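Local coordinates for protein triosephosphate isomerase (Trichomonas vaginalis, PDB 4O4V) that probably catalyses the interconversion of D-glyceraldehyde 3-phosphate and dihydroxyacetone phosphate in glycolysis and gluconeogenesis, working as a homodimer, at residues E21-V32 against T49-W58; E88-D99 against M120-H129. All blocks are in the same frame, centred on the assembly; numbering follows the deposited sequence. Where two conformers were deposited one is given.

Interaction 1 (E21-V32 against T49-W58); sequences EKLIEMLNGAKV and TLQQKLRKDW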
loop_
_atom_site.group_PDB
_atom_site.type_symbol
_atom_site.label_atom_id
_atom_site.label_comp_id
_atom_site.label_asym_id
_atom_site.label_seq_id
_atom_site.Cartn_x
_atom_site.Cartn_y
_atom_site.Cartn_z
ATOM N N GLU A 21 0.059 -9.682 17.332
ATOM C CA GLU A 21 0.843 -10.651 18.091
ATOM C C GLU A 21 -0.048 -11.609 18.863
ATOM O O GLU A 21 0.264 -12.794 18.961
ATOM C CB GLU A 21 1.838 -9.951 18.999
ATOM C CG GLU A 21 2.988 -9.293 18.231
ATOM C CD GLU A 21 3.860 -8.391 19.073
ATOM O OE1 GLU A 21 3.423 -7.942 20.151
ATOM O OE2 GLU A 21 4.991 -8.135 18.633
ATOM N N LYS A 22 -1.147 -11.120 19.423
ATOM C CA LYS A 22 -2.090 -11.996 20.116
ATOM C C LYS A 22 -2.697 -13.012 19.147
ATOM O O LYS A 22 -2.865 -14.186 19.483
ATOM C CB LYS A 22 -3.178 -11.148 20.775
ATOM N N LEU A 23 -3.060 -12.562 17.953
ATOM C CA LEU A 23 -3.635 -13.461 16.959
ATOM C C LEU A 23 -2.618 -14.535 16.587
ATOM O O LEU A 23 -2.963 -15.719 16.459
ATOM C CB LEU A 23 -4.033 -12.663 15.736
ATOM C CG LEU A 23 -4.643 -13.405 14.552
ATOM C CD1 LEU A 23 -5.726 -14.354 14.979
ATOM C CD2 LEU A 23 -5.192 -12.380 13.583
ATOM N N ILE A 24 -1.373 -14.152 16.384
ATOM C CA ILE A 24 -0.327 -15.109 16.069
ATOM C C ILE A 24 -0.162 -16.152 17.170
ATOM O O ILE A 24 -0.013 -17.347 16.900
ATOM C CB ILE A 24 1.002 -14.396 15.811
ATOM C CG1 ILE A 24 0.914 -13.580 14.522
ATOM C CG2 ILE A 24 2.166 -15.391 15.713
ATOM C CD1 ILE A 24 1.994 -12.476 14.416
ATOM N N GLU A 25 -0.178 -15.720 18.417
ATOM C CA GLU A 25 -0.076 -16.677 19.526
ATOM C C GLU A 25 -1.195 -17.710 19.469
ATOM O O GLU A 25 -0.943 -18.919 19.685
ATOM C CB GLU A 25 -0.101 -15.934 20.856
ATOM N N MET A 26 -2.410 -17.299 19.146
ATOM C CA MET A 26 -3.534 -18.233 19.051
ATOM C C MET A 26 -3.370 -19.195 17.895
ATOM O O MET A 26 -3.651 -20.387 18.014
ATOM C CB MET A 26 -4.839 -17.458 18.927
ATOM C CG MET A 26 -6.106 -18.326 18.769
ATOM S SD MET A 26 -6.477 -18.989 17.115
ATOM C CE MET A 26 -6.984 -17.537 16.231
ATOM N N LEU A 27 -2.912 -18.708 16.769
ATOM C CA LEU A 27 -2.665 -19.576 15.632
ATOM C C LEU A 27 -1.562 -20.582 15.936
ATOM O O LEU A 27 -1.636 -21.740 15.497
ATOM C CB LEU A 27 -2.270 -18.759 14.398
ATOM C CG LEU A 27 -3.327 -17.771 13.877
ATOM C CD1 LEU A 27 -2.798 -16.936 12.746
ATOM C CD2 LEU A 27 -4.589 -18.507 13.439
ATOM N N ASN A 28 -0.521 -20.167 16.651
ATOM C CA ASN A 28 0.588 -21.048 16.930
ATOM C C ASN A 28 0.238 -22.225 17.821
ATOM O O ASN A 28 0.925 -23.246 17.780
ATOM C CB ASN A 28 1.708 -20.236 17.564
ATOM C CG ASN A 28 2.437 -19.395 16.558
ATOM O OD1 ASN A 28 2.207 -19.487 15.352
ATOM N ND2 ASN A 28 3.329 -18.570 17.037
ATOM N N GLY A 29 -0.801 -22.134 18.606
ATOM C CA GLY A 29 -1.241 -23.227 19.465
ATOM C C GLY A 29 -2.328 -24.102 18.849
ATOM O O GLY A 29 -2.799 -25.053 19.502
ATOM N N ALA A 30 -2.726 -23.829 17.619
ATOM C CA ALA A 30 -3.840 -24.550 16.983
ATOM C C ALA A 30 -3.429 -25.942 16.513
ATOM O O ALA A 30 -2.363 -26.132 15.963
ATOM C CB ALA A 30 -4.358 -23.749 15.815
ATOM N N LYS A 31 -4.278 -26.920 16.781
ATOM C CA LYS A 31 -4.035 -28.283 16.357
ATOM C C LYS A 31 -4.662 -28.519 14.991
ATOM O O LYS A 31 -5.881 -28.562 14.844
ATOM C CB LYS A 31 -4.572 -29.250 17.404
ATOM N N VAL A 32 -3.806 -28.668 13.993
ATOM C CA VAL A 32 -4.230 -28.913 12.604
ATOM C C VAL A 32 -4.405 -30.410 12.395
ATOM O O VAL A 32 -3.567 -31.217 12.819
ATOM C CB VAL A 32 -3.172 -28.359 11.628
ATOM C CG1 VAL A 32 -3.517 -28.705 10.177
ATOM C CG2 VAL A 32 -3.014 -26.853 11.809
ATOM N N THR A 49 6.654 -8.870 11.746
ATOM C CA THR A 49 6.182 -9.520 12.974
ATOM C C THR A 49 5.747 -10.931 12.655
ATOM O O THR A 49 6.134 -11.900 13.315
ATOM C CB THR A 49 4.958 -8.781 13.572
ATOM O OG1 THR A 49 5.350 -7.486 14.005
ATOM C CG2 THR A 49 4.404 -9.505 14.769
ATOM N N LEU A 50 4.905 -11.024 11.642
ATOM C CA LEU A 50 4.260 -12.274 11.302
ATOM C C LEU A 50 5.289 -13.312 10.824
ATOM O O LEU A 50 5.258 -14.466 11.216
ATOM C CB LEU A 50 3.148 -12.023 10.265
ATOM C CG LEU A 50 2.259 -13.186 9.828
ATOM C CD1 LEU A 50 1.506 -13.782 10.973
ATOM C CD2 LEU A 50 1.309 -12.756 8.765
ATOM N N GLN A 51 6.231 -12.882 9.998
ATOM C CA GLN A 51 7.286 -13.725 9.518
ATOM C C GLN A 51 8.166 -14.201 10.659
ATOM O O GLN A 51 8.570 -15.382 10.685
ATOM C CB GLN A 51 8.094 -13.026 8.422
ATOM C CG GLN A 51 9.241 -13.873 7.858
ATOM C CD GLN A 51 8.772 -15.054 7.039
ATOM O OE1 GLN A 51 7.620 -15.150 6.638
ATOM N NE2 GLN A 51 9.685 -15.983 6.783
ATOM N N GLN A 52 8.502 -13.324 11.605
ATOM C CA GLN A 52 9.303 -13.702 12.756
ATOM C C GLN A 52 8.607 -14.702 13.667
ATOM O O GLN A 52 9.231 -15.678 14.125
ATOM C CB GLN A 52 9.661 -12.446 13.542
ATOM N N LYS A 53 7.320 -14.509 13.930
ATOM C CA LYS A 53 6.642 -15.197 15.019
ATOM C C LYS A 53 5.706 -16.328 14.627
ATOM O O LYS A 53 5.411 -17.178 15.460
ATOM C CB LYS A 53 5.884 -14.195 15.856
ATOM C CG LYS A 53 6.791 -13.201 16.536
ATOM C CD LYS A 53 6.017 -12.175 17.364
ATOM C CE LYS A 53 6.951 -11.210 18.111
ATOM N NZ LYS A 53 7.710 -10.312 17.204
ATOM N N LEU A 54 5.219 -16.365 13.396
ATOM C CA LEU A 54 4.253 -17.388 13.011
ATOM C C LEU A 54 4.919 -18.750 12.880
ATOM O O LEU A 54 6.046 -18.871 12.364
ATOM C CB LEU A 54 3.598 -17.018 11.674
ATOM C CG LEU A 54 2.480 -17.956 11.226
ATOM C CD1 LEU A 54 1.264 -17.866 12.185
ATOM C CD2 LEU A 54 2.082 -17.604 9.794
ATOM N N ARG A 55 4.213 -19.770 13.339
ATOM C CA ARG A 55 4.595 -21.155 13.169
ATOM C C ARG A 55 5.148 -21.422 11.776
ATOM O O ARG A 55 4.549 -21.050 10.768
ATOM C CB ARG A 55 3.395 -22.052 13.485
ATOM C CG ARG A 55 2.139 -21.768 12.639
ATOM C CD ARG A 55 0.928 -22.449 13.168
ATOM N NE ARG A 55 1.040 -23.887 12.997
ATOM C CZ ARG A 55 0.272 -24.764 13.599
ATOM N NH1 ARG A 55 -0.688 -24.363 14.405
ATOM N NH2 ARG A 55 0.429 -26.054 13.349
ATOM N N LYS A 56 6.287 -22.105 11.715
ATOM C CA LYS A 56 7.035 -22.246 10.474
ATOM C C LYS A 56 6.477 -23.296 9.526
ATOM O O LYS A 56 6.935 -23.376 8.379
ATOM C CB LYS A 56 8.505 -22.566 10.782
ATOM N N ASP A 57 5.516 -24.093 9.982
ATOM C CA ASP A 57 4.818 -24.991 9.076
ATOM C C ASP A 57 3.740 -24.293 8.223
ATOM O O ASP A 57 3.167 -24.918 7.339
ATOM C CB ASP A 57 4.229 -26.201 9.822
ATOM C CG ASP A 57 3.240 -25.844 10.920
ATOM O OD1 ASP A 57 3.364 -24.783 11.554
ATOM O OD2 ASP A 57 2.320 -26.642 11.177
ATOM N N TRP A 58 3.439 -23.040 8.521
ATOM C CA TRP A 58 2.574 -22.199 7.699
ATOM C C TRP A 58 3.435 -21.151 7.028
ATOM O O TRP A 58 4.608 -20.957 7.393
ATOM C CB TRP A 58 1.530 -21.548 8.574
ATOM C CG TRP A 58 0.539 -22.467 9.216
ATOM C CD1 TRP A 58 0.514 -23.837 9.182
ATOM C CD2 TRP A 58 -0.620 -22.073 9.951
ATOM N NE1 TRP A 58 -0.584 -24.302 9.878
ATOM C CE2 TRP A 58 -1.305 -23.233 10.357
ATOM C CE3 TRP A 58 -1.135 -20.832 10.302
ATOM C CZ2 TRP A 58 -2.470 -23.175 11.112
ATOM C CZ3 TRP A 58 -2.286 -20.769 11.040
ATOM C CH2 TRP A 58 -2.949 -21.920 11.441
HETATM O O HOH W 1 6.305 -7.194 16.637
HETATM O O HOH W 2 -0.890 -28.489 14.291
#
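Arg-55 sets CG between its own backbone N and carbonyl carbon (chi1 57°), and a second bend at chi3 carries the guanidinium against the last turn of helix 17-28, to Leu-27 and Ala-30. There Arg-55 NH1 spends both hydrogens on carbonyls, one on Leu-27 O at 3.0 Å and one on Ala-30 O at 2.9 Å, each close to the guanidinium plane. Asp-57 takes the side edge with two oxygens, NE reaching OD1 and NH2 reaching OD2, while the other NH2 hydrogen goes to a water shared with Ala-30 O and Val-32 N. With every N-H used, the group has little freedom to rotate; its positive charge probably also suits the carbonyl-rich end of the helix. Trp-58 NE1 lies over one face of it.

Asn-28 has CG beside its backbone N, which brings the amide alongside Arg-55, the two side chains lying antiparallel and overlapping, their planes 65° apart. The amide spans Leu-54: Asn-28 ND2 donates to Lys-53 O at 3.0 Å, and Asn-28 OD1 accepts from Arg-55 N at 2.9 Å, with this donor above the amide carbonyl plane. The bonds thus hold the chain just where helix 47-53 ends.

Apolar contacts complete the interface. Ile-24 CG1 rests on Leu-50 CD1 at 3.6 Å, and Leu-27 CB touches Trp-58 CZ3 at 3.9 Å, while Val-32 CG2 meets the indole edge. At the far end, Glu-21 OE2 and Lys-53 NZ form only a long salt bridge, 3.8 Å; a water bound by Glu-21 OE2 and Thr-49 OG1 adds a weak bond to Lys-53 NZ. The helix segments run at 31°, their axes 10.4 Å apart, as neighbouring helices do in the outer layer of a TIM barrel, with Leu-50, Leu-54 and Trp-58 packing on strand 37-41 of the barrel wall.

Interaction 2 (E88-D99 against M120-H129); sequences EWTILGHSERRD and MKIIYCCGEH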
loop_
_atom_site.group_PDB
_atom_site.type_symbol
_atom_site.label_atom_id
_atom_site.label_comp_id
_atom_site.label_asym_id
_atom_site.label_seq_id
_atom_site.Cartn_x
_atom_site.Cartn_y
_atom_site.Cartn_z
ATOM N N GLU A 88 7.084 -15.433 0.706
ATOM C CA GLU A 88 7.016 -16.034 -0.612
ATOM C C GLU A 88 5.698 -15.877 -1.358
ATOM O O GLU A 88 5.616 -16.327 -2.504
ATOM C CB GLU A 88 7.295 -17.579 -0.492
ATOM C CG GLU A 88 8.364 -18.048 0.564
ATOM C CD GLU A 88 8.305 -19.566 0.893
ATOM O OE1 GLU A 88 7.616 -20.328 0.164
ATOM O OE2 GLU A 88 8.953 -19.976 1.900
ATOM N N TRP A 89 4.659 -15.362 -0.708
ATOM C CA TRP A 89 3.299 -15.327 -1.242
ATOM C C TRP A 89 2.797 -13.901 -1.309
ATOM O O TRP A 89 3.121 -13.058 -0.485
ATOM C CB TRP A 89 2.354 -16.092 -0.325
ATOM C CG TRP A 89 2.378 -17.588 -0.459
ATOM C CD1 TRP A 89 3.096 -18.457 0.309
ATOM C CD2 TRP A 89 1.658 -18.384 -1.403
ATOM N NE1 TRP A 89 2.851 -19.742 -0.092
ATOM C CE2 TRP A 89 1.990 -19.722 -1.154
ATOM C CE3 TRP A 89 0.773 -18.091 -2.445
ATOM C CZ2 TRP A 89 1.479 -20.771 -1.906
ATOM C CZ3 TRP A 89 0.261 -19.127 -3.204
ATOM C CH2 TRP A 89 0.604 -20.453 -2.920
ATOM N N THR A 90 1.902 -13.673 -2.274
ATOM C CA THR A 90 1.037 -12.495 -2.269
ATOM C C THR A 90 -0.332 -12.832 -2.827
ATOM O O THR A 90 -0.469 -13.664 -3.736
ATOM C CB THR A 90 1.634 -11.301 -3.059
ATOM O OG1 THR A 90 0.856 -10.115 -2.812
ATOM C CG2 THR A 90 1.765 -11.573 -4.526
ATOM N N ILE A 91 -1.344 -12.149 -2.312
ATOM C CA ILE A 91 -2.657 -12.046 -2.968
ATOM C C ILE A 91 -2.577 -11.019 -4.074
ATOM O O ILE A 91 -1.885 -10.005 -3.919
ATOM C CB ILE A 91 -3.747 -11.663 -1.941
ATOM C CG1 ILE A 91 -3.804 -12.688 -0.797
ATOM C CG2 ILE A 91 -5.127 -11.507 -2.581
ATOM C CD1 ILE A 91 -4.700 -12.285 0.358
ATOM N N LEU A 92 -3.290 -11.259 -5.176
ATOM C CA LEU A 92 -3.450 -10.286 -6.258
ATOM C C LEU A 92 -4.886 -10.239 -6.701
ATOM O O LEU A 92 -5.547 -11.275 -6.789
ATOM C CB LEU A 92 -2.582 -10.673 -7.477
ATOM C CG LEU A 92 -1.073 -10.587 -7.298
ATOM C CD1 LEU A 92 -0.386 -11.058 -8.568
ATOM C CD2 LEU A 92 -0.668 -9.180 -6.956
ATOM N N GLY A 93 -5.350 -9.047 -7.049
ATOM C CA GLY A 93 -6.647 -8.906 -7.693
ATOM C C GLY A 93 -7.856 -9.111 -6.805
ATOM O O GLY A 93 -8.963 -9.341 -7.286
ATOM N N HIS A 94 -7.684 -8.987 -5.502
ATOM C CA HIS A 94 -8.809 -9.087 -4.587
ATOM C C HIS A 94 -9.880 -8.093 -4.996
ATOM O O HIS A 94 -9.579 -6.962 -5.426
ATOM C CB HIS A 94 -8.342 -8.800 -3.161
ATOM C CG HIS A 94 -9.339 -9.184 -2.140
ATOM N ND1 HIS A 94 -10.407 -8.397 -1.791
ATOM C CD2 HIS A 94 -9.453 -10.325 -1.435
ATOM C CE1 HIS A 94 -11.150 -9.063 -0.931
ATOM N NE2 HIS A 94 -10.568 -10.220 -0.674
ATOM N N SER A 95 -11.129 -8.498 -4.863
ATOM C CA SER A 95 -12.256 -7.639 -5.217
ATOM C C SER A 95 -12.159 -6.230 -4.630
ATOM O O SER A 95 -12.584 -5.272 -5.274
ATOM C CB SER A 95 -13.578 -8.292 -4.807
ATOM O OG SER A 95 -13.704 -8.456 -3.413
ATOM N N GLU A 96 -11.675 -6.103 -3.396
ATOM C CA GLU A 96 -11.582 -4.787 -2.782
ATOM C C GLU A 96 -10.605 -3.892 -3.523
ATOM O O GLU A 96 -10.826 -2.677 -3.614
ATOM C CB GLU A 96 -11.238 -4.971 -1.293
ATOM C CG GLU A 96 -12.391 -5.615 -0.522
ATOM C CD GLU A 96 -12.004 -6.384 0.703
ATOM O OE1 GLU A 96 -10.846 -6.332 1.172
ATOM O OE2 GLU A 96 -12.915 -7.080 1.246
ATOM N N ARG A 97 -9.523 -4.457 -4.026
ATOM C CA ARG A 97 -8.575 -3.686 -4.804
ATOM C C ARG A 97 -9.060 -3.376 -6.219
ATOM O O ARG A 97 -8.812 -2.283 -6.738
ATOM C CB ARG A 97 -7.199 -4.324 -4.816
ATOM C CG ARG A 97 -6.643 -4.502 -3.413
ATOM C CD ARG A 97 -5.129 -4.511 -3.363
ATOM N NE ARG A 97 -4.535 -3.247 -3.800
ATOM C CZ ARG A 97 -4.445 -2.154 -3.051
ATOM N NH1 ARG A 97 -4.856 -2.160 -1.800
ATOM N NH2 ARG A 97 -3.910 -1.053 -3.565
ATOM N N ARG A 98 -9.772 -4.306 -6.839
ATOM C CA ARG A 98 -10.356 -4.063 -8.156
ATOM C C ARG A 98 -11.400 -2.973 -8.044
ATOM O O ARG A 98 -11.524 -2.120 -8.927
ATOM C CB ARG A 98 -10.975 -5.347 -8.712
ATOM C CG ARG A 98 -9.964 -6.411 -9.073
ATOM C CD ARG A 98 -10.677 -7.654 -9.597
ATOM N NE ARG A 98 -9.840 -8.779 -9.993
ATOM C CZ ARG A 98 -9.519 -9.099 -11.235
ATOM N NH1 ARG A 98 -9.787 -8.282 -12.247
ATOM N NH2 ARG A 98 -8.914 -10.246 -11.464
ATOM N N ASP A 99 -12.203 -3.011 -6.996
ATOM C CA ASP A 99 -13.409 -2.224 -6.970
ATOM C C ASP A 99 -13.240 -0.908 -6.247
ATOM O O ASP A 99 -13.879 0.062 -6.692
ATOM C CB ASP A 99 -14.580 -3.073 -6.395
ATOM C CG ASP A 99 -14.933 -4.330 -7.269
ATOM O OD1 ASP A 99 -14.455 -4.485 -8.428
ATOM O OD2 ASP A 99 -15.728 -5.181 -6.795
ATOM N N MET A 120 7.915 -15.345 -6.476
ATOM C CA MET A 120 6.724 -15.376 -5.643
ATOM C C MET A 120 5.786 -16.451 -6.093
ATOM O O MET A 120 5.799 -16.925 -7.228
ATOM C CB MET A 120 5.962 -14.075 -5.736
ATOM C CG MET A 120 6.770 -12.905 -5.306
ATOM S SD MET A 120 7.224 -12.915 -3.568
ATOM C CE MET A 120 5.675 -12.726 -2.697
ATOM N N LYS A 121 4.910 -16.780 -5.171
ATOM C CA LYS A 121 3.697 -17.516 -5.445
ATOM C C LYS A 121 2.515 -16.594 -5.259
ATOM O O LYS A 121 2.585 -15.670 -4.432
ATOM C CB LYS A 121 3.584 -18.701 -4.487
ATOM C CG LYS A 121 4.763 -19.664 -4.565
ATOM C CD LYS A 121 4.636 -20.793 -3.541
ATOM C CE LYS A 121 5.801 -21.792 -3.630
ATOM N NZ LYS A 121 5.484 -23.002 -2.840
ATOM N N ILE A 122 1.436 -16.809 -6.018
ATOM C CA ILE A 122 0.331 -15.888 -6.033
ATOM C C ILE A 122 -0.997 -16.551 -5.764
ATOM O O ILE A 122 -1.233 -17.700 -6.196
ATOM C CB ILE A 122 0.247 -15.075 -7.356
ATOM C CG1 ILE A 122 -0.113 -15.921 -8.574
ATOM C CG2 ILE A 122 1.551 -14.313 -7.595
ATOM C CD1 ILE A 122 -0.306 -15.128 -9.879
ATOM N N ILE A 123 -1.880 -15.820 -5.094
ATOM C CA ILE A 123 -3.284 -16.162 -4.967
ATOM C C ILE A 123 -4.025 -15.121 -5.787
ATOM O O ILE A 123 -4.166 -13.955 -5.362
ATOM C CB ILE A 123 -3.771 -16.158 -3.519
ATOM C CG1 ILE A 123 -2.971 -17.123 -2.641
ATOM C CG2 ILE A 123 -5.269 -16.466 -3.456
ATOM C CD1 ILE A 123 -3.132 -16.867 -1.159
ATOM N N TYR A 124 -4.441 -15.497 -6.986
ATOM C CA TYR A 124 -5.021 -14.559 -7.961
ATOM C C TYR A 124 -6.543 -14.634 -7.878
ATOM O O TYR A 124 -7.113 -15.728 -8.054
ATOM C CB TYR A 124 -4.537 -14.898 -9.368
ATOM C CG TYR A 124 -4.799 -13.815 -10.383
ATOM C CD1 TYR A 124 -5.989 -13.743 -11.058
ATOM C CD2 TYR A 124 -3.837 -12.848 -10.647
ATOM C CE1 TYR A 124 -6.211 -12.735 -12.030
ATOM C CE2 TYR A 124 -4.047 -11.876 -11.592
ATOM C CZ TYR A 124 -5.225 -11.814 -12.267
ATOM O OH TYR A 124 -5.363 -10.823 -13.223
ATOM N N CYS A 125 -7.205 -13.525 -7.602
ATOM C CA CYS A 125 -8.636 -13.502 -7.353
ATOM C C CYS A 125 -9.425 -13.029 -8.550
ATOM O O CYS A 125 -8.986 -12.161 -9.292
ATOM C CB CYS A 125 -8.912 -12.554 -6.170
ATOM S SG CYS A 125 -8.084 -12.965 -4.625
ATOM N N CYS A 126 -10.621 -13.605 -8.705
ATOM C CA CYS A 126 -11.556 -13.236 -9.755
ATOM C C CYS A 126 -12.968 -13.373 -9.206
ATOM O O CYS A 126 -13.150 -13.825 -8.051
ATOM C CB CYS A 126 -11.367 -14.194 -10.928
ATOM S SG CYS A 126 -11.819 -15.926 -10.616
ATOM N N GLY A 127 -13.968 -12.937 -9.975
ATOM C CA GLY A 127 -15.362 -13.107 -9.583
ATOM C C GLY A 127 -16.246 -12.028 -10.162
ATOM O O GLY A 127 -15.811 -10.900 -10.377
ATOM N N GLU A 128 -17.514 -12.397 -10.407
ATOM C CA GLU A 128 -18.475 -11.497 -11.037
ATOM C C GLU A 128 -19.376 -10.776 -10.046
ATOM O O GLU A 128 -19.610 -11.218 -8.926
ATOM C CB GLU A 128 -19.320 -12.251 -12.067
ATOM C CG GLU A 128 -20.571 -12.925 -11.554
ATOM C CD GLU A 128 -20.387 -14.198 -10.765
ATOM O OE1 GLU A 128 -19.224 -14.567 -10.403
ATOM O OE2 GLU A 128 -21.411 -14.860 -10.485
ATOM N N HIS A 129 -19.898 -9.655 -10.517
ATOM C CA HIS A 129 -20.820 -8.799 -9.777
ATOM C C HIS A 129 -22.262 -9.192 -10.054
ATOM O O HIS A 129 -22.575 -10.037 -10.901
ATOM C CB HIS A 129 -20.615 -7.347 -10.177
ATOM C CG HIS A 129 -19.252 -6.837 -9.845
ATOM N ND1 HIS A 129 -18.128 -7.135 -10.578
ATOM C CD2 HIS A 129 -18.833 -6.051 -8.829
ATOM C CE1 HIS A 129 -17.070 -6.571 -10.013
ATOM N NE2 HIS A 129 -17.474 -5.895 -8.961
HETATM O O HOH W 3 5.510 -22.337 -0.039
HETATM O O HOH W 4 -7.828 -10.879 -14.361
#
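Two adjacent parallel strands of the TIM barrel, 89-92 and 121-126, meet here, the ends of a beta-alpha-beta crossover that passes through helices 95-99 and 105-117. Five backbone bonds zip them together in the alternating parallel pattern, from Lys-121 N to Glu-88 O (2.8 Å) up to Cys-125 N to Leu-92 O (2.9 Å).

Side chains divide between the two faces. Trp-89, Ile-91 and Ile-123 turn to the barrel interior, where the Trp-89 indole also meets Phe-5. Lys-121 lays its extended chain over one face of that indole: CB sits 3.5 Å from the centroid of the Trp-89 six-membered ring, almost on its normal, a CH-pi contact. A water then links Lys-121 NZ to Glu-88 OE1; the other oxygen of Glu-88 pairs with Lys-59. On the opposite face, Leu-92 CD1 packs on Ile-122 CG2 at 3.9 Å and Leu-92 CB nears the Tyr-124 ring, with helix 105-117 covering Ile-122 and Tyr-124.

Past the strands, His-94 N-caps helix 95-99, its ND1 accepting from Glu-96 N at 3.1 Å. Arg-98, extended from CG to NE (chi2 179°), reaches back to the strand ends: NE donates to Gly-93 O and NH2 to Cys-125 O, 2.9 Å away and in the carbonyl plane. Its guanidinium stands perpendicular to the Tyr-124 ring, and one water bridges NH2 to Tyr-124 OH. Beyond it His-129 NE2 donates to Asp-99 OD2 at 2.9 Å, coming from above the carboxylate plane.

Overall arrangement
Interaction 1 lies on the outside of the barrel and interaction 2 belongs to its wall: the centre of interaction 1 is about 19 Å from the centre of the chain, that of interaction 2 about 6 Å. Their own centres are 23 Å apart and they do not touch; the nearest atoms stay about 6 Å from each other. Interaction 1 is complete in sequence before interaction 2 begins, with strand 59-62 between: Leu-50 and Leu-54 pack on it from outside, and strand 89-92 lies next to it in the sheet, Trp-89 and Ile-91 bonding to the backbone of Ala-62. In TIM barrels the active site lies at the C-terminal strand ends. There His-94 and Cys-125 touch Glu-166, and Thr-74 of the second subunit packs on His-94.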